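Local coordinates for periplasmic binding protein/LacI transcriptional regulator (Burkholderia graminis C4D1M, PDB 5HQJ) that binds a sugar, seen here as alpha-D-arabinopyranose held between two lobes, and probably delivers such carbohydrates to an ABC transporter, at residues 50-55 and 276-281; 63-68 and 74-79; 100-105 and 110-115; 153-158 and 171-176. All blocks are in the same frame, centred on the assembly; numbering follows the deposited sequence.

Contact 1: 50-55 and 276-281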
loop_
_atom_site.group_PDB
_atom_site.type_symbol
_atom_site.label_atom_id
_atom_site.label_comp_id
_atom_site.label_asym_id
_atom_site.label_seq_id
_atom_site.Cartn_x
_atom_site.Cartn_y
_atom_site.Cartn_z
ATOM N N LYS A 50 -8.192 -7.654 13.566
ATOM C CA LYS A 50 -8.456 -7.904 14.973
ATOM C C LYS A 50 -9.961 -7.932 15.196
ATOM O O LYS A 50 -10.471 -8.828 15.865
ATOM C CB LYS A 50 -7.767 -6.841 15.823
ATOM C CG LYS A 50 -8.044 -6.909 17.306
ATOM C CD LYS A 50 -7.482 -8.152 17.946
ATOM C CE LYS A 50 -7.691 -8.114 19.452
ATOM N NZ LYS A 50 -7.302 -6.798 20.051
ATOM N N THR A 51 -10.681 -6.977 14.604
ATOM C CA THR A 51 -12.148 -6.972 14.653
ATOM C C THR A 51 -12.750 -8.284 14.111
ATOM O O THR A 51 -13.592 -8.913 14.761
ATOM C CB THR A 51 -12.699 -5.788 13.863
ATOM O OG1 THR A 51 -12.203 -4.574 14.428
ATOM C CG2 THR A 51 -14.208 -5.765 13.931
ATOM N N ALA A 52 -12.283 -8.740 12.956
ATOM C CA ALA A 52 -12.846 -9.952 12.367
ATOM C C ALA A 52 -12.503 -11.188 13.185
ATOM O O ALA A 52 -13.329 -12.100 13.338
ATOM C CB ALA A 52 -12.365 -10.123 10.945
ATOM N N ALA A 53 -11.284 -11.237 13.720
ATOM C CA ALA A 53 -10.867 -12.385 14.538
ATOM C C ALA A 53 -11.696 -12.462 15.813
ATOM O O ALA A 53 -12.070 -13.553 16.244
ATOM C CB ALA A 53 -9.381 -12.302 14.874
ATOM N N ASP A 54 -11.945 -11.313 16.436
ATOM C CA ASP A 54 -12.742 -11.277 17.660
ATOM C C ASP A 54 -14.153 -11.733 17.351
ATOM O O ASP A 54 -14.746 -12.518 18.118
ATOM C CB ASP A 54 -12.766 -9.872 18.285
ATOM C CG ASP A 54 -11.489 -9.541 19.020
ATOM O OD1 ASP A 54 -10.607 -10.419 19.092
ATOM O OD2 ASP A 54 -11.374 -8.412 19.536
ATOM N N LYS A 55 -14.693 -11.260 16.226
ATOM C CA LYS A 55 -16.013 -11.688 15.782
ATOM C C LYS A 55 -16.018 -13.208 15.651
ATOM O O LYS A 55 -16.945 -13.881 16.110
ATOM C CB LYS A 55 -16.392 -11.039 14.457
ATOM C CG LYS A 55 -17.820 -11.329 14.030
ATOM C CD LYS A 55 -18.034 -11.008 12.570
ATOM C CE LYS A 55 -19.356 -11.559 12.078
ATOM N NZ LYS A 55 -20.491 -11.055 12.891
ATOM N N ALA A 276 -9.057 -10.662 5.111
ATOM C CA ALA A 276 -7.940 -11.607 5.260
ATOM C C ALA A 276 -8.254 -12.641 6.350
ATOM O O ALA A 276 -8.083 -13.850 6.159
ATOM C CB ALA A 276 -6.680 -10.883 5.571
ATOM N N VAL A 277 -8.722 -12.180 7.503
ATOM C CA VAL A 277 -9.044 -13.113 8.580
ATOM C C VAL A 277 -10.249 -13.981 8.231
ATOM O O VAL A 277 -10.214 -15.213 8.383
ATOM C CB VAL A 277 -9.285 -12.361 9.901
ATOM C CG1 VAL A 277 -9.837 -13.282 10.933
ATOM C CG2 VAL A 277 -7.974 -11.751 10.404
ATOM N N ASP A 278 -11.319 -13.359 7.734
ATOM C CA ASP A 278 -12.496 -14.097 7.338
ATOM C C ASP A 278 -12.242 -15.187 6.294
ATOM O O ASP A 278 -12.761 -16.302 6.427
ATOM C CB ASP A 278 -13.546 -13.120 6.835
ATOM C CG ASP A 278 -14.329 -12.484 7.968
ATOM O OD1 ASP A 278 -14.432 -13.105 9.055
ATOM O OD2 ASP A 278 -14.849 -11.380 7.757
ATOM N N HIS A 279 -11.425 -14.901 5.284
ATOM C CA HIS A 279 -11.093 -15.930 4.316
ATOM C C HIS A 279 -10.103 -16.954 4.871
ATOM O O HIS A 279 -10.183 -18.133 4.530
ATOM C CB HIS A 279 -10.587 -15.276 3.039
ATOM C CG HIS A 279 -11.705 -14.737 2.203
ATOM N ND1 HIS A 279 -12.474 -15.543 1.376
ATOM C CD2 HIS A 279 -12.237 -13.499 2.125
ATOM C CE1 HIS A 279 -13.398 -14.801 0.794
ATOM N NE2 HIS A 279 -13.275 -13.552 1.222
ATOM N N LEU A 280 -9.202 -16.538 5.754
ATOM C CA LEU A 280 -8.344 -17.528 6.390
ATOM C C LEU A 280 -9.220 -18.509 7.170
ATOM O O LEU A 280 -9.093 -19.731 7.032
ATOM C CB LEU A 280 -7.322 -16.866 7.303
ATOM C CG LEU A 280 -6.022 -16.363 6.653
ATOM C CD1 LEU A 280 -5.079 -15.807 7.715
ATOM C CD2 LEU A 280 -5.308 -17.455 5.847
ATOM N N VAL A 281 -10.138 -17.984 7.972
ATOM C CA VAL A 281 -10.974 -18.844 8.792
ATOM C C VAL A 281 -11.803 -19.789 7.921
ATOM O O VAL A 281 -11.938 -20.976 8.223
ATOM C CB VAL A 281 -11.926 -18.034 9.705
ATOM C CG1 VAL A 281 -12.913 -18.975 10.390
ATOM C CG2 VAL A 281 -11.136 -17.249 10.735
HETATM O O HOH W 1 -15.358 -12.612 11.475
#

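Contact 2: 63-68 and 74-79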
loop_
_atom_site.group_PDB
_atom_site.type_symbol
_atom_site.label_atom_id
_atom_site.label_comp_id
_atom_site.label_asym_id
_atom_site.label_seq_id
_atom_site.Cartn_x
_atom_site.Cartn_y
_atom_site.Cartn_z
ATOM N N VAL A 63 2.075 -9.894 13.677
ATOM C CA VAL A 63 3.514 -10.156 13.708
ATOM C C VAL A 63 4.265 -9.187 12.802
ATOM O O VAL A 63 4.133 -9.213 11.572
ATOM C CB VAL A 63 3.808 -11.602 13.293
ATOM C CG1 VAL A 63 5.260 -11.952 13.590
ATOM C CG2 VAL A 63 2.861 -12.550 14.028
ATOM N N VAL A 64 5.085 -8.346 13.412
ATOM C CA VAL A 64 5.659 -7.219 12.702
ATOM C C VAL A 64 7.135 -7.400 12.322
ATOM O O VAL A 64 7.980 -7.636 13.193
ATOM C CB VAL A 64 5.549 -5.944 13.542
ATOM C CG1 VAL A 64 5.798 -4.764 12.668
ATOM C CG2 VAL A 64 4.166 -5.833 14.215
ATOM N N PRO A 65 7.459 -7.268 11.024
ATOM C CA PRO A 65 8.880 -7.222 10.643
ATOM C C PRO A 65 9.605 -5.979 11.197
ATOM O O PRO A 65 8.939 -4.997 11.511
ATOM C CB PRO A 65 8.834 -7.189 9.110
ATOM C CG PRO A 65 7.468 -7.783 8.738
ATOM C CD PRO A 65 6.566 -7.327 9.849
ATOM N N GLN A 66 10.941 -6.022 11.302
ATOM C CA GLN A 66 11.718 -4.895 11.839
ATOM C C GLN A 66 12.243 -4.002 10.720
ATOM O O GLN A 66 12.550 -2.822 10.940
ATOM C CB GLN A 66 12.898 -5.388 12.676
ATOM C CG GLN A 66 12.554 -6.486 13.662
ATOM C CD GLN A 66 12.522 -7.856 13.015
ATOM O OE1 GLN A 66 13.568 -8.414 12.677
ATOM N NE2 GLN A 66 11.321 -8.405 12.828
ATOM N N ASN A 67 12.349 -4.580 9.524
ATOM C CA ASN A 67 12.765 -3.850 8.337
ATOM C C ASN A 67 12.123 -4.470 7.105
ATOM O O ASN A 67 11.457 -5.502 7.200
ATOM C CB ASN A 67 14.286 -3.849 8.210
ATOM C CG ASN A 67 14.893 -5.213 8.467
ATOM O OD1 ASN A 67 14.379 -6.242 8.012
ATOM N ND2 ASN A 67 16.000 -5.231 9.200
ATOM N N THR A 68 12.336 -3.837 5.958
ATOM C CA THR A 68 11.608 -4.176 4.743
ATOM C C THR A 68 12.309 -5.235 3.881
ATOM O O THR A 68 11.998 -5.353 2.696
ATOM C CB THR A 68 11.381 -2.901 3.865
ATOM O OG1 THR A 68 12.629 -2.231 3.629
ATOM C CG2 THR A 68 10.458 -1.940 4.544
ATOM N N VAL A 74 10.726 -14.311 6.110
ATOM C CA VAL A 74 10.878 -15.766 6.060
ATOM C C VAL A 74 10.984 -16.324 7.487
ATOM O O VAL A 74 10.325 -17.304 7.826
ATOM C CB VAL A 74 12.114 -16.198 5.211
ATOM C CG1 VAL A 74 12.255 -17.718 5.178
ATOM C CG2 VAL A 74 11.982 -15.671 3.796
ATOM N N GLN A 75 11.798 -15.689 8.328
ATOM C CA GLN A 75 11.960 -16.154 9.700
ATOM C C GLN A 75 10.617 -16.215 10.413
ATOM O O GLN A 75 10.333 -17.185 11.124
ATOM C CB GLN A 75 12.932 -15.252 10.475
ATOM C CG GLN A 75 14.391 -15.564 10.203
ATOM C CD GLN A 75 14.750 -16.998 10.558
ATOM O OE1 GLN A 75 14.483 -17.458 11.670
ATOM N NE2 GLN A 75 15.329 -17.724 9.598
ATOM N N ILE A 76 9.774 -15.207 10.193
ATOM C CA ILE A 76 8.465 -15.164 10.852
ATOM C C ILE A 76 7.581 -16.337 10.442
ATOM O O ILE A 76 6.901 -16.935 11.277
ATOM C CB ILE A 76 7.721 -13.857 10.556
ATOM C CG1 ILE A 76 8.424 -12.691 11.250
ATOM C CG2 ILE A 76 6.274 -13.952 11.052
ATOM C CD1 ILE A 76 7.875 -11.319 10.886
ATOM N N ILE A 77 7.587 -16.673 9.159
ATOM C CA ILE A 77 6.744 -17.762 8.684
ATOM C C ILE A 77 7.243 -19.115 9.225
ATOM O O ILE A 77 6.428 -19.957 9.592
ATOM C CB ILE A 77 6.650 -17.759 7.122
ATOM C CG1 ILE A 77 5.950 -16.470 6.659
ATOM C CG2 ILE A 77 5.851 -18.955 6.627
ATOM C CD1 ILE A 77 6.187 -16.101 5.223
ATOM N N GLU A 78 8.554 -19.309 9.363
ATOM C CA GLU A 78 9.056 -20.572 9.917
ATOM C C GLU A 78 8.590 -20.778 11.361
ATOM O O GLU A 78 8.174 -21.882 11.724
ATOM C CB GLU A 78 10.585 -20.639 9.849
ATOM C CG GLU A 78 11.147 -20.197 8.509
ATOM C CD GLU A 78 12.451 -20.864 8.155
ATOM O OE1 GLU A 78 13.421 -20.726 8.939
ATOM O OE2 GLU A 78 12.506 -21.521 7.084
ATOM N N ASP A 79 8.649 -19.723 12.176
ATOM C CA ASP A 79 8.114 -19.779 13.538
ATOM C C ASP A 79 6.660 -20.209 13.529
ATOM O O ASP A 79 6.243 -21.058 14.311
ATOM C CB ASP A 79 8.227 -18.426 14.232
ATOM C CG ASP A 79 9.656 -17.995 14.459
ATOM O OD1 ASP A 79 9.910 -17.342 15.493
ATOM O OD2 ASP A 79 10.523 -18.300 13.612
#

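Contact 3: 100-105 and 110-115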
loop_
_atom_site.group_PDB
_atom_site.type_symbol
_atom_site.label_atom_id
_atom_site.label_comp_id
_atom_site.label_asym_id
_atom_site.label_seq_id
_atom_site.Cartn_x
_atom_site.Cartn_y
_atom_site.Cartn_z
ATOM N N SER A 100 9.544 -19.576 -1.247
ATOM C CA SER A 100 9.910 -20.914 -0.812
ATOM C C SER A 100 9.292 -21.316 0.532
ATOM O O SER A 100 8.756 -22.416 0.670
ATOM C CB SER A 100 11.439 -21.024 -0.741
ATOM O OG SER A 100 12.042 -19.878 -1.328
ATOM N N VAL A 101 9.372 -20.440 1.526
ATOM C CA VAL A 101 8.852 -20.772 2.850
ATOM C C VAL A 101 7.316 -20.781 2.861
ATOM O O VAL A 101 6.696 -21.508 3.634
ATOM C CB VAL A 101 9.390 -19.793 3.919
ATOM C CG1 VAL A 101 8.856 -18.367 3.689
ATOM C CG2 VAL A 101 9.053 -20.283 5.326
HETATM N N MSE A 102 6.700 -20.000 1.988
HETATM C CA MSE A 102 5.237 -19.985 1.929
HETATM C C MSE A 102 4.685 -21.287 1.364
HETATM O O MSE A 102 3.621 -21.749 1.777
HETATM C CB MSE A 102 4.743 -18.789 1.109
HETATM C CG MSE A 102 4.929 -17.478 1.872
HETATM SE SE MSE A 102 4.407 -15.870 0.929
HETATM C CE MSE A 102 2.483 -16.234 0.857
ATOM N N LYS A 103 5.431 -21.896 0.450
ATOM C CA LYS A 103 5.061 -23.199 -0.067
ATOM C C LYS A 103 5.145 -24.296 0.992
ATOM O O LYS A 103 4.272 -25.148 1.040
ATOM C CB LYS A 103 5.938 -23.570 -1.262
ATOM C CG LYS A 103 5.671 -22.714 -2.483
ATOM C CD LYS A 103 5.848 -23.473 -3.777
ATOM C CE LYS A 103 5.215 -22.708 -4.945
ATOM N NZ LYS A 103 3.822 -23.174 -5.283
ATOM N N ARG A 104 6.169 -24.270 1.845
ATOM C CA ARG A 104 6.296 -25.294 2.887
ATOM C C ARG A 104 5.149 -25.207 3.889
ATOM O O ARG A 104 4.570 -26.226 4.271
ATOM C CB ARG A 104 7.632 -25.168 3.618
ATOM C CG ARG A 104 8.786 -24.740 2.725
ATOM C CD ARG A 104 10.114 -25.273 3.243
ATOM N NE ARG A 104 10.195 -25.144 4.697
ATOM C CZ ARG A 104 10.713 -24.099 5.338
ATOM N NH1 ARG A 104 11.230 -23.078 4.663
ATOM N NH2 ARG A 104 10.722 -24.080 6.666
ATOM N N ALA A 105 4.827 -23.982 4.304
ATOM C CA ALA A 105 3.704 -23.725 5.202
ATOM C C ALA A 105 2.436 -24.399 4.696
ATOM O O ALA A 105 1.716 -25.042 5.440
ATOM C CB ALA A 105 3.480 -22.213 5.345
ATOM N N ILE A 110 -1.016 -25.340 6.496
ATOM C CA ILE A 110 -1.311 -23.942 6.853
ATOM C C ILE A 110 -1.914 -23.250 5.651
ATOM O O ILE A 110 -1.396 -23.376 4.524
ATOM C CB ILE A 110 -0.045 -23.166 7.319
ATOM C CG1 ILE A 110 0.582 -23.872 8.521
ATOM C CG2 ILE A 110 -0.378 -21.705 7.685
ATOM C CD1 ILE A 110 1.839 -23.229 9.055
ATOM N N LYS A 111 -3.009 -22.531 5.884
ATOM C CA LYS A 111 -3.636 -21.755 4.820
ATOM C C LYS A 111 -2.921 -20.434 4.711
ATOM O O LYS A 111 -2.632 -19.796 5.729
ATOM C CB LYS A 111 -5.112 -21.533 5.096
ATOM C CG LYS A 111 -5.853 -22.786 5.468
ATOM C CD LYS A 111 -5.802 -23.806 4.342
ATOM C CE LYS A 111 -6.404 -25.125 4.757
ATOM N NZ LYS A 111 -5.747 -26.255 4.052
ATOM N N VAL A 112 -2.617 -20.036 3.480
ATOM C CA VAL A 112 -1.805 -18.860 3.264
ATOM C C VAL A 112 -2.447 -17.986 2.202
ATOM O O VAL A 112 -2.819 -18.468 1.139
ATOM C CB VAL A 112 -0.373 -19.240 2.850
ATOM C CG1 VAL A 112 0.451 -18.002 2.580
ATOM C CG2 VAL A 112 0.286 -20.086 3.947
ATOM N N LEU A 113 -2.557 -16.701 2.503
ATOM C CA LEU A 113 -2.978 -15.746 1.510
ATOM C C LEU A 113 -2.222 -14.440 1.673
ATOM O O LEU A 113 -1.555 -14.195 2.700
ATOM C CB LEU A 113 -4.492 -15.514 1.598
ATOM C CG LEU A 113 -5.110 -14.862 2.849
ATOM C CD1 LEU A 113 -4.947 -13.336 2.862
ATOM C CD2 LEU A 113 -6.609 -15.211 2.968
ATOM N N THR A 114 -2.311 -13.601 0.651
ATOM C CA THR A 114 -1.694 -12.278 0.710
ATOM C C THR A 114 -2.734 -11.181 0.705
ATOM O O THR A 114 -3.881 -11.418 0.304
ATOM C CB THR A 114 -0.723 -12.081 -0.454
ATOM O OG1 THR A 114 -1.401 -12.299 -1.701
ATOM C CG2 THR A 114 0.420 -13.066 -0.319
ATOM N N TYR A 115 -2.320 -10.003 1.185
ATOM C CA TYR A 115 -3.166 -8.792 1.167
ATOM C C TYR A 115 -2.235 -7.602 0.931
ATOM O O TYR A 115 -1.046 -7.664 1.257
ATOM C CB TYR A 115 -4.004 -8.654 2.470
ATOM C CG TYR A 115 -3.193 -8.225 3.656
ATOM C CD1 TYR A 115 -2.395 -9.148 4.331
ATOM C CD2 TYR A 115 -3.152 -6.904 4.061
ATOM C CE1 TYR A 115 -1.601 -8.769 5.385
ATOM C CE2 TYR A 115 -2.348 -6.505 5.128
ATOM C CZ TYR A 115 -1.576 -7.456 5.780
ATOM O OH TYR A 115 -0.763 -7.108 6.821
#

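Contact 4: 153-158 and 171-176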
loop_
_atom_site.group_PDB
_atom_site.type_symbol
_atom_site.label_atom_id
_atom_site.label_comp_id
_atom_site.label_asym_id
_atom_site.label_seq_id
_atom_site.Cartn_x
_atom_site.Cartn_y
_atom_site.Cartn_z
ATOM N N VAL A 153 6.425 16.223 -14.673
ATOM C CA VAL A 153 5.991 15.593 -13.436
ATOM C C VAL A 153 7.037 14.666 -12.857
ATOM O O VAL A 153 7.911 14.150 -13.568
ATOM C CB VAL A 153 4.686 14.791 -13.635
ATOM C CG1 VAL A 153 3.562 15.709 -14.076
ATOM C CG2 VAL A 153 4.875 13.641 -14.593
ATOM N N ALA A 154 6.952 14.453 -11.553
ATOM C CA ALA A 154 7.829 13.542 -10.806
ATOM C C ALA A 154 7.012 12.505 -10.047
ATOM O O ALA A 154 5.874 12.756 -9.665
ATOM C CB ALA A 154 8.743 14.300 -9.838
ATOM N N ILE A 155 7.598 11.324 -9.876
ATOM C CA ILE A 155 6.998 10.214 -9.170
ATOM C C ILE A 155 7.892 9.816 -8.018
ATOM O O ILE A 155 9.093 9.538 -8.208
ATOM C CB ILE A 155 6.778 8.978 -10.108
ATOM C CG1 ILE A 155 5.977 9.350 -11.341
ATOM C CG2 ILE A 155 6.154 7.786 -9.274
ATOM C CD1 ILE A 155 5.841 8.191 -12.338
ATOM N N ILE A 156 7.318 9.821 -6.816
ATOM C CA ILE A 156 8.029 9.487 -5.565
ATOM C C ILE A 156 7.476 8.174 -5.074
ATOM O O ILE A 156 6.251 8.062 -4.854
ATOM C CB ILE A 156 7.865 10.590 -4.491
ATOM C CG1 ILE A 156 8.207 11.975 -5.064
ATOM C CG2 ILE A 156 8.687 10.276 -3.281
ATOM C CD1 ILE A 156 9.592 12.112 -5.634
ATOM N N THR A 157 8.340 7.172 -4.896
ATOM C CA THR A 157 7.874 5.876 -4.445
ATOM C C THR A 157 8.500 5.517 -3.118
ATOM O O THR A 157 9.219 6.331 -2.535
ATOM C CB THR A 157 8.121 4.798 -5.538
ATOM O OG1 THR A 157 7.483 3.588 -5.103
ATOM C CG2 THR A 157 9.625 4.577 -5.872
ATOM N N GLY A 158 8.235 4.296 -2.650
ATOM C CA GLY A 158 8.762 3.841 -1.374
ATOM C C GLY A 158 9.949 2.948 -1.605
ATOM O O GLY A 158 10.956 3.364 -2.177
ATOM N N GLY A 171 1.259 1.853 -13.958
ATOM C CA GLY A 171 -0.022 2.439 -14.313
ATOM C C GLY A 171 0.035 3.923 -14.632
ATOM O O GLY A 171 -0.555 4.390 -15.609
ATOM N N ILE A 172 0.766 4.686 -13.834
ATOM C CA ILE A 172 0.959 6.098 -14.111
ATOM C C ILE A 172 1.652 6.281 -15.444
ATOM O O ILE A 172 1.183 7.093 -16.233
ATOM C CB ILE A 172 1.786 6.803 -12.986
ATOM C CG1 ILE A 172 1.046 6.784 -11.620
ATOM C CG2 ILE A 172 2.163 8.197 -13.415
ATOM C CD1 ILE A 172 1.912 7.146 -10.429
ATOM N N LYS A 173 2.771 5.599 -15.683
ATOM C CA LYS A 173 3.540 5.846 -16.885
ATOM C C LYS A 173 2.715 5.423 -18.118
ATOM O O LYS A 173 2.680 6.138 -19.095
ATOM C CB LYS A 173 4.900 5.152 -16.812
ATOM C CG LYS A 173 5.779 5.800 -15.792
ATOM C CD LYS A 173 7.216 5.227 -15.787
ATOM C CE LYS A 173 8.184 6.090 -14.981
ATOM N NZ LYS A 173 9.564 5.491 -15.116
ATOM N N LYS A 174 2.028 4.297 -18.064
ATOM C CA LYS A 174 1.202 3.883 -19.223
ATOM C C LYS A 174 0.067 4.888 -19.477
ATOM O O LYS A 174 -0.188 5.273 -20.625
ATOM C CB LYS A 174 0.663 2.472 -19.002
ATOM C CG LYS A 174 -0.009 1.855 -20.203
ATOM C CD LYS A 174 -0.634 0.506 -19.864
ATOM C CE LYS A 174 0.399 -0.489 -19.367
ATOM N NZ LYS A 174 -0.163 -1.861 -19.276
ATOM N N GLY A 175 -0.582 5.367 -18.422
ATOM C CA GLY A 175 -1.660 6.343 -18.533
ATOM C C GLY A 175 -1.183 7.681 -19.060
ATOM O O GLY A 175 -1.805 8.306 -19.913
ATOM N N LEU A 176 -0.041 8.158 -18.577
ATOM C CA LEU A 176 0.494 9.446 -19.037
ATOM C C LEU A 176 0.922 9.459 -20.501
ATOM O O LEU A 176 1.016 10.514 -21.085
ATOM C CB LEU A 176 1.662 9.881 -18.170
ATOM C CG LEU A 176 1.309 10.348 -16.752
ATOM C CD1 LEU A 176 2.598 10.740 -16.046
ATOM C CD2 LEU A 176 0.352 11.524 -16.739
#

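Contact 1: 50-55 and 276-281
Ala52 O and Asp278 OD1 are joined by one water molecule, which donates a hydrogen bond to each: 2.6 Å from the water O to Asp278 OD1 and 2.8 Å from the water O to Ala52 O. This bridge is the polar part of the contact, since helix 50-55 and helix 276-281 make no direct hydrogen bond to one another. Asp278 lies at the edge of the contact, with its OD1 4.1 Å from Ala52 CB. It reaches the water because its CG lies beside its own backbone N (chi1 -82°), which swings OD1 over the methyl of Ala52.

Apart from the water bridge, the side chains that touch are apolar. Val277 points at the other helix and fits against two consecutive alanines: Val277 CB sits 3.9 Å from Ala52 CB, while Val277 CG1 runs on to the backbone of the next residue, 3.7 Å from Ala53 N. That branch stands opposite the valine's own N (chi1 170°), the direction in which Ala53 lies. With two alanines facing Val277, the axes of the short helical segments approach to 8.7 Å, inclined at 39° between their N-to-C directions.

Deeper in, Ala53 also packs on Tyr60 of strand 59-62, and Ala276 and Leu280 rest on Leu113 and Ala89. Two neighbouring helices laid side by side on one face of a parallel sheet, here helix 42-56 and the late helix 269-284, are typical of the Rossmann-like lobe of a periplasmic sugar-binding protein.

Contact 2: 63-68 and 74-79
Ile76 reaches from helix 74-79 to Val63 and Pro65 of the loop 63-68, and it carries the whole helical half of the contact. Its CB sits behind the touching atoms and splits the chain into two branches. The short one, Ile76 CG2, lies opposite the residue's own N and meets Val63 CG1 at 3.4 Å, tighter than two methyls usually pack. Ile76 CG1 leaves beside the backbone N (chi1 -69°) and passes Val63 CG1 at 4.0 Å. From there the chain runs on extended (chi2 173°), and Ile76 CD1 ends 3.8 Å from Val63 CG1, so one valine methyl is touched by three atoms of the isoleucine, CG2, CG1 and CD1. Val63 and Ile76 thus reach toward each other tip to tip.

This is the strand-to-helix connection of a beta-alpha-beta unit in the Rossmann-like lobe: strand 59-62, this loop, helix 71-82, then strand 87-90. Val63 still pairs by backbone hydrogen bonds with Val33 of the neighbouring strand, and Ile76 also packs on Ile34 of that strand.

The tip of the isoleucine reaches further along the loop than the valine. Ile76 CD1 lies 4.1 Å from Pro65 N and 4.2 Å from Pro65 CG, and the two side chains cross at about a right angle, the methyl against the proline ring. Pro65 itself is buried, and its ring also packs on Thr72 and Gln73 at the start of the same helix. Beyond it, Gln66 folds back over the loop: Gln66 NE2 makes a weak 3.4 Å hydrogen bond to Val64 O.

Contact 3: 100-105 and 110-115
A beta-alpha-beta unit of the Rossmann-like lobe closes here: strand 87-90 leads into helix 99-106, and the chain turns back into strand 111-115, parallel to the first. Helix 100-105 and strand 111-115 run roughly antiparallel, at 143° with their axes 8.6 Å apart at closest.

The turn is tied by one backbone bond, Ile110 N to Ala105 O at 2.9 Å. It is bent at the hydrogen (143°), and the nitrogen stands tilted from the carbonyl plane. Just past it Ala105 CB sits over the strand, 4.2 Å from Ile110 CB and 4.1 Å from Val112 CG2, so the small methyl spans two residues that face the helix.

Further along, selenomethionine Met102 drops its tip onto the sheet. The chain is extended to the selenium and then bends (chi3 67°), which turns CE in toward Thr114; its modelled approach to Val112 is too close to be trusted. Met102 also packs on Ile77 and Ile90. The hydroxyl of Thr114 is engaged elsewhere, by Asp118, leaving its methyl to the helix: Thr114 CG2 meets Met102 CE at 4.0 Å, the two side chains crossing at about a right angle.

Contact 4: 153-158 and 171-176
Ile155 pushes its terminal methyl from the strand into the angle between Ile172 and Lys173 on the helix. Ile155 CD1 lies 3.8 Å from Ile172 CG2, and the two isoleucines reach toward each other tip to tip. The long branch of Ile155 is fully extended (chi2 175°), which carries CD1 out toward the helix; there the shorter branch of Ile172, the one opposite its backbone N, does the touching. Lys173 comes in obliquely: Lys173 CE passes 4.1 Å from Ile155 CD1, so the aliphatic part of this exposed lysine passes beside the isoleucine tip.

Two residues earlier on the strand, and facing the helix as well, Val153 meets the next helical turn. Val153 CG2 and Leu176 CD1 approach tip to tip at 4.0 Å. The two elements run nearly antiparallel, 162° between N-to-C directions, with axes 11.0 Å apart at closest, so the gap is filled by side-chain ends and the backbones stay well apart.

Strand 150-156, helix 163-176 and strand 181-188 form a beta-alpha-beta unit of the second lobe. Phe215 of the adjoining strand touches Val153, Ile155 and Ile172, while Val184 packs on Val153 and Leu176. With no hydrogen bond between the two segments, the helix is held against the sheet here by shape and apolar burial.

Contacts 1, 2 and 3 belong to one lobe and contact 4 to the other. Helix 276-281 of contact 1 meets the strand of contact 3 directly, Leu280 CD2 lying 3.9 Å from Leu113 CD2, so the strand is packed from both faces. Contacts 2 and 3 join through their helices: Glu78 OE2 forms a 3.1 Å salt bridge with Arg104 NH2, and Ile77 packs on Val101. Contacts 2 and 4 have centres about 30 Å apart, though their nearest atoms come to about 8 Å. The arabinose lies between the lobes, about 11 Å from the side chains of Pro65, Thr114 and Ile172, so none of these three touches the sugar; other residues, among them Asp116 and Asn164, line its pocket.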